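Local coordinates for hemolysin-related protein (Vibrio cholerae serotype O1, PDB 6MLT) that probably helps Vibrio cholerae biofilms adhere, as a secreted, calcium-binding matrix protein that carries a beta-propeller and a lectin-like beta-prism domain, at residues 51-63 / 72-84. Residues are numbered along the deposited sequence; the frame is centred on the assembly and turned at random.
With CA (calcium ion), chain C; CA (calcium ion), chain B.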
# COMPACT_ATOMS: atom_id res chain seq x y z
N GLU A 51 -8.66 20.61 -1.70
CA GLU A 51 -8.38 20.08 -0.38
C GLU A 51 -8.60 21.09 0.74
O GLU A 51 -8.57 20.70 1.91
CB GLU A 51 -6.94 19.55 -0.31
CG GLU A 51 -5.87 20.48 -0.84
CD GLU A 51 -5.47 20.15 -2.27
OE1 GLU A 51 -6.27 20.40 -3.19
OE2 GLU A 51 -4.35 19.62 -2.47
N LYS A 52 -8.84 22.36 0.42
CA LYS A 52 -9.21 23.31 1.47
C LYS A 52 -10.66 23.13 1.91
O LYS A 52 -11.05 23.64 2.96
CB LYS A 52 -8.99 24.74 0.98
N ASP A 53 -11.47 22.41 1.13
CA ASP A 53 -12.85 22.16 1.48
C ASP A 53 -12.95 20.90 2.34
O ASP A 53 -11.95 20.24 2.65
CB ASP A 53 -13.70 22.07 0.22
CG ASP A 53 -13.66 23.34 -0.59
OD1 ASP A 53 -14.10 24.38 -0.07
OD2 ASP A 53 -13.15 23.31 -1.73
N VAL A 54 -14.17 20.55 2.73
CA VAL A 54 -14.42 19.40 3.59
C VAL A 54 -14.84 18.22 2.72
O VAL A 54 -15.86 18.30 2.02
CB VAL A 54 -15.50 19.72 4.65
CG1 VAL A 54 -15.74 18.51 5.55
CG2 VAL A 54 -15.08 20.91 5.48
N ALA A 55 -14.07 17.14 2.77
CA ALA A 55 -14.36 15.98 1.94
C ALA A 55 -15.72 15.38 2.30
O ALA A 55 -16.17 15.43 3.44
CB ALA A 55 -13.27 14.92 2.09
N ASP A 56 -16.36 14.78 1.30
CA ASP A 56 -17.73 14.32 1.38
C ASP A 56 -17.79 12.81 1.19
O ASP A 56 -16.80 12.16 0.86
CB ASP A 56 -18.56 15.05 0.34
CG ASP A 56 -18.44 16.54 0.49
OD1 ASP A 56 -18.78 17.03 1.59
OD2 ASP A 56 -17.95 17.20 -0.45
N ILE A 57 -18.98 12.25 1.43
CA ILE A 57 -19.19 10.81 1.41
C ILE A 57 -20.15 10.47 0.28
O ILE A 57 -21.18 11.12 0.11
CB ILE A 57 -19.72 10.31 2.77
CG1 ILE A 57 -18.60 10.32 3.83
CG2 ILE A 57 -20.27 8.89 2.65
CD1 ILE A 57 -18.26 11.66 4.40
N ILE A 58 -19.81 9.43 -0.48
CA ILE A 58 -20.68 8.88 -1.52
C ILE A 58 -21.08 7.47 -1.12
O ILE A 58 -20.21 6.64 -0.82
CB ILE A 58 -20.00 8.88 -2.89
CG1 ILE A 58 -19.74 10.30 -3.36
CG2 ILE A 58 -20.88 8.13 -3.92
CD1 ILE A 58 -18.76 10.39 -4.53
N VAL A 59 -22.38 7.19 -1.14
CA VAL A 59 -22.93 5.88 -0.84
C VAL A 59 -24.03 5.58 -1.85
O VAL A 59 -24.50 6.45 -2.58
CB VAL A 59 -23.49 5.79 0.60
CG1 VAL A 59 -22.36 5.95 1.60
CG2 VAL A 59 -24.56 6.83 0.83
N VAL A 60 -24.44 4.31 -1.89
CA VAL A 60 -25.56 3.85 -2.70
C VAL A 60 -26.60 3.29 -1.74
O VAL A 60 -26.30 2.40 -0.94
CB VAL A 60 -25.13 2.80 -3.73
CG1 VAL A 60 -26.30 2.43 -4.64
CG2 VAL A 60 -23.93 3.29 -4.55
N THR A 61 -27.83 3.83 -1.80
CA THR A 61 -28.89 3.43 -0.89
C THR A 61 -29.90 2.53 -1.59
O THR A 61 -30.19 2.70 -2.78
CB THR A 61 -29.61 4.66 -0.31
OG1 THR A 61 -30.24 5.41 -1.37
CG2 THR A 61 -28.63 5.56 0.42
N PHE A 62 -30.46 1.58 -0.83
CA PHE A 62 -31.50 0.69 -1.33
C PHE A 62 -32.63 0.57 -0.31
O PHE A 62 -32.49 0.96 0.86
CB PHE A 62 -30.95 -0.71 -1.66
CG PHE A 62 -30.38 -1.44 -0.48
CD1 PHE A 62 -29.05 -1.25 -0.11
CD2 PHE A 62 -31.15 -2.33 0.24
CE1 PHE A 62 -28.52 -1.94 0.97
CE2 PHE A 62 -30.62 -3.01 1.33
CZ PHE A 62 -29.30 -2.82 1.68
N GLU A 63 -33.75 0.01 -0.76
CA GLU A 63 -34.95 -0.15 0.05
C GLU A 63 -35.05 -1.57 0.57
O GLU A 63 -34.82 -2.53 -0.17
CB GLU A 63 -36.20 0.18 -0.77
CG GLU A 63 -37.50 0.02 0.03
CD GLU A 63 -38.75 0.07 -0.84
OE1 GLU A 63 -38.63 0.02 -2.08
OE2 GLU A 63 -39.86 0.13 -0.26
N TYR A 72 -29.79 4.13 -5.24
CA TYR A 72 -29.52 5.50 -5.63
C TYR A 72 -28.17 5.95 -5.10
O TYR A 72 -27.86 5.73 -3.93
CB TYR A 72 -30.61 6.46 -5.13
CG TYR A 72 -31.90 6.31 -5.89
CD1 TYR A 72 -32.04 6.82 -7.17
CD2 TYR A 72 -32.99 5.64 -5.33
CE1 TYR A 72 -33.22 6.67 -7.88
CE2 TYR A 72 -34.18 5.49 -6.03
CZ TYR A 72 -34.29 6.01 -7.30
OH TYR A 72 -35.46 5.86 -7.99
N ILE A 73 -27.37 6.58 -5.96
CA ILE A 73 -26.15 7.24 -5.51
C ILE A 73 -26.52 8.52 -4.78
O ILE A 73 -27.31 9.33 -5.28
CB ILE A 73 -25.23 7.55 -6.70
CG1 ILE A 73 -24.93 6.28 -7.49
CG2 ILE A 73 -23.93 8.19 -6.21
CD1 ILE A 73 -24.19 6.54 -8.82
N ARG A 74 -25.95 8.71 -3.60
CA ARG A 74 -26.19 9.90 -2.80
C ARG A 74 -24.86 10.47 -2.32
O ARG A 74 -23.97 9.72 -1.91
CB ARG A 74 -27.07 9.60 -1.58
CG ARG A 74 -28.43 9.02 -1.89
CD ARG A 74 -29.28 9.00 -0.62
NE ARG A 74 -30.53 8.25 -0.74
CZ ARG A 74 -31.74 8.79 -0.89
NH1 ARG A 74 -31.90 10.10 -0.98
NH2 ARG A 74 -32.81 8.00 -0.97
N ALA A 75 -24.75 11.79 -2.35
CA ALA A 75 -23.58 12.50 -1.84
C ALA A 75 -23.95 13.21 -0.55
O ALA A 75 -24.90 14.00 -0.52
CB ALA A 75 -23.06 13.51 -2.87
N LEU A 76 -23.18 12.95 0.51
CA LEU A 76 -23.44 13.48 1.84
C LEU A 76 -22.32 14.42 2.26
O LEU A 76 -21.14 14.08 2.16
CB LEU A 76 -23.56 12.35 2.86
CG LEU A 76 -24.53 11.23 2.48
CD1 LEU A 76 -24.57 10.16 3.57
CD2 LEU A 76 -25.92 11.80 2.23
N SER A 77 -22.70 15.59 2.77
CA SER A 77 -21.71 16.59 3.18
C SER A 77 -20.86 16.07 4.33
O SER A 77 -21.39 15.57 5.33
CB SER A 77 -22.41 17.88 3.60
OG SER A 77 -21.46 18.81 4.08
N GLY A 78 -19.54 16.22 4.21
CA GLY A 78 -18.67 15.85 5.31
C GLY A 78 -18.91 16.66 6.57
O GLY A 78 -18.58 16.19 7.66
N VAL A 79 -19.48 17.85 6.43
CA VAL A 79 -19.71 18.72 7.58
C VAL A 79 -20.80 18.15 8.48
O VAL A 79 -20.61 18.00 9.70
CB VAL A 79 -20.08 20.14 7.10
CG1 VAL A 79 -20.46 21.04 8.29
CG2 VAL A 79 -18.93 20.75 6.32
N ASP A 80 -21.97 17.85 7.91
CA ASP A 80 -23.13 17.53 8.73
C ASP A 80 -23.98 16.39 8.18
O ASP A 80 -25.03 16.11 8.76
CB ASP A 80 -24.00 18.77 8.90
CG ASP A 80 -24.41 19.39 7.58
OD1 ASP A 80 -24.25 18.73 6.52
OD2 ASP A 80 -24.89 20.54 7.59
N GLY A 81 -23.57 15.74 7.09
CA GLY A 81 -24.34 14.65 6.54
C GLY A 81 -25.50 15.06 5.67
O GLY A 81 -26.24 14.18 5.20
N SER A 82 -25.71 16.35 5.46
CA SER A 82 -26.79 16.79 4.58
C SER A 82 -26.51 16.39 3.14
O SER A 82 -25.36 16.24 2.72
CB SER A 82 -26.97 18.31 4.68
OG SER A 82 -25.80 18.99 4.25
N GLU A 83 -27.57 16.19 2.38
CA GLU A 83 -27.42 15.74 1.00
C GLU A 83 -27.04 16.91 0.11
O GLU A 83 -27.70 17.96 0.12
CB GLU A 83 -28.71 15.07 0.52
CG GLU A 83 -28.84 13.65 1.03
CD GLU A 83 -30.20 13.07 0.76
OE1 GLU A 83 -31.07 13.19 1.64
OE2 GLU A 83 -30.40 12.50 -0.34
N LEU A 84 -25.96 16.74 -0.65
CA LEU A 84 -25.42 17.81 -1.48
C LEU A 84 -26.14 17.95 -2.82
O LEU A 84 -26.06 19.02 -3.43
CB LEU A 84 -23.93 17.57 -1.76
CG LEU A 84 -23.02 17.63 -0.53
CD1 LEU A 84 -21.63 17.15 -0.90
CD2 LEU A 84 -22.97 19.05 0.01
CA CA C . -17.70 19.15 1.07
CA CA B . -13.41 25.88 -1.90
O HOH W 1 -19.13 19.66 2.85
O HOH W 2 -11.19 25.83 -1.67
O HOH W 3 -16.03 19.62 -0.78
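A beta hairpin, probably part of the propeller, strands 56-63 and 71-76, meets one of two calcium ions at one end of this contact. Asp56 joins the two. Both carboxylate oxygens of Asp56 bind this calcium ion, Asp56 OD1 at 2.4 Å, and Val54 O is a further ligand. Asn41 and Asp43 from the preceding loop, with two waters, complete the shell. Asp53 binds the other calcium ion through both carboxylate oxygens. Asp56 OD1 also accepts a hydrogen bond from Gly78 N at 2.8 Å through its anti lone pair, nearly straight at 166°. Leu84 CD1 packs on the same carboxylate, 3.5 Å from Asp56 CG. One of the calcium waters also bonds Ser77 OG. Gly78 CA makes a CA-H...O contact with Ala55 O, 3.2 Å.

Along the strands, Ile57 pairs with Leu76, Val59 with Arg74 and Thr61 with Tyr72 as antiparallel hydrogen-bonded pairs. Ile58 CG2 and Ile73 CG2 touch at 3.8 Å on one face. On the other, Arg74 runs extended across Thr61. Arg74 NE gives a hydrogen bond to Thr61 OG1 at 2.9 Å. Thr61 OG1 also hydrogen-bonds Ser28 OG, its strongest polar partner. Arg74 NH1 forms a salt bridge with Glu83 OE2 at 2.9 Å, in the guanidinium plane.

The bonds to Thr61 and Glu83 help hold the guanidinium's rotation; NH1 and NH2 have further partners. Calcium and Gly78 N-H share Asp56 OD1, so metal binding and the turn after strand 71-76 are probably coupled.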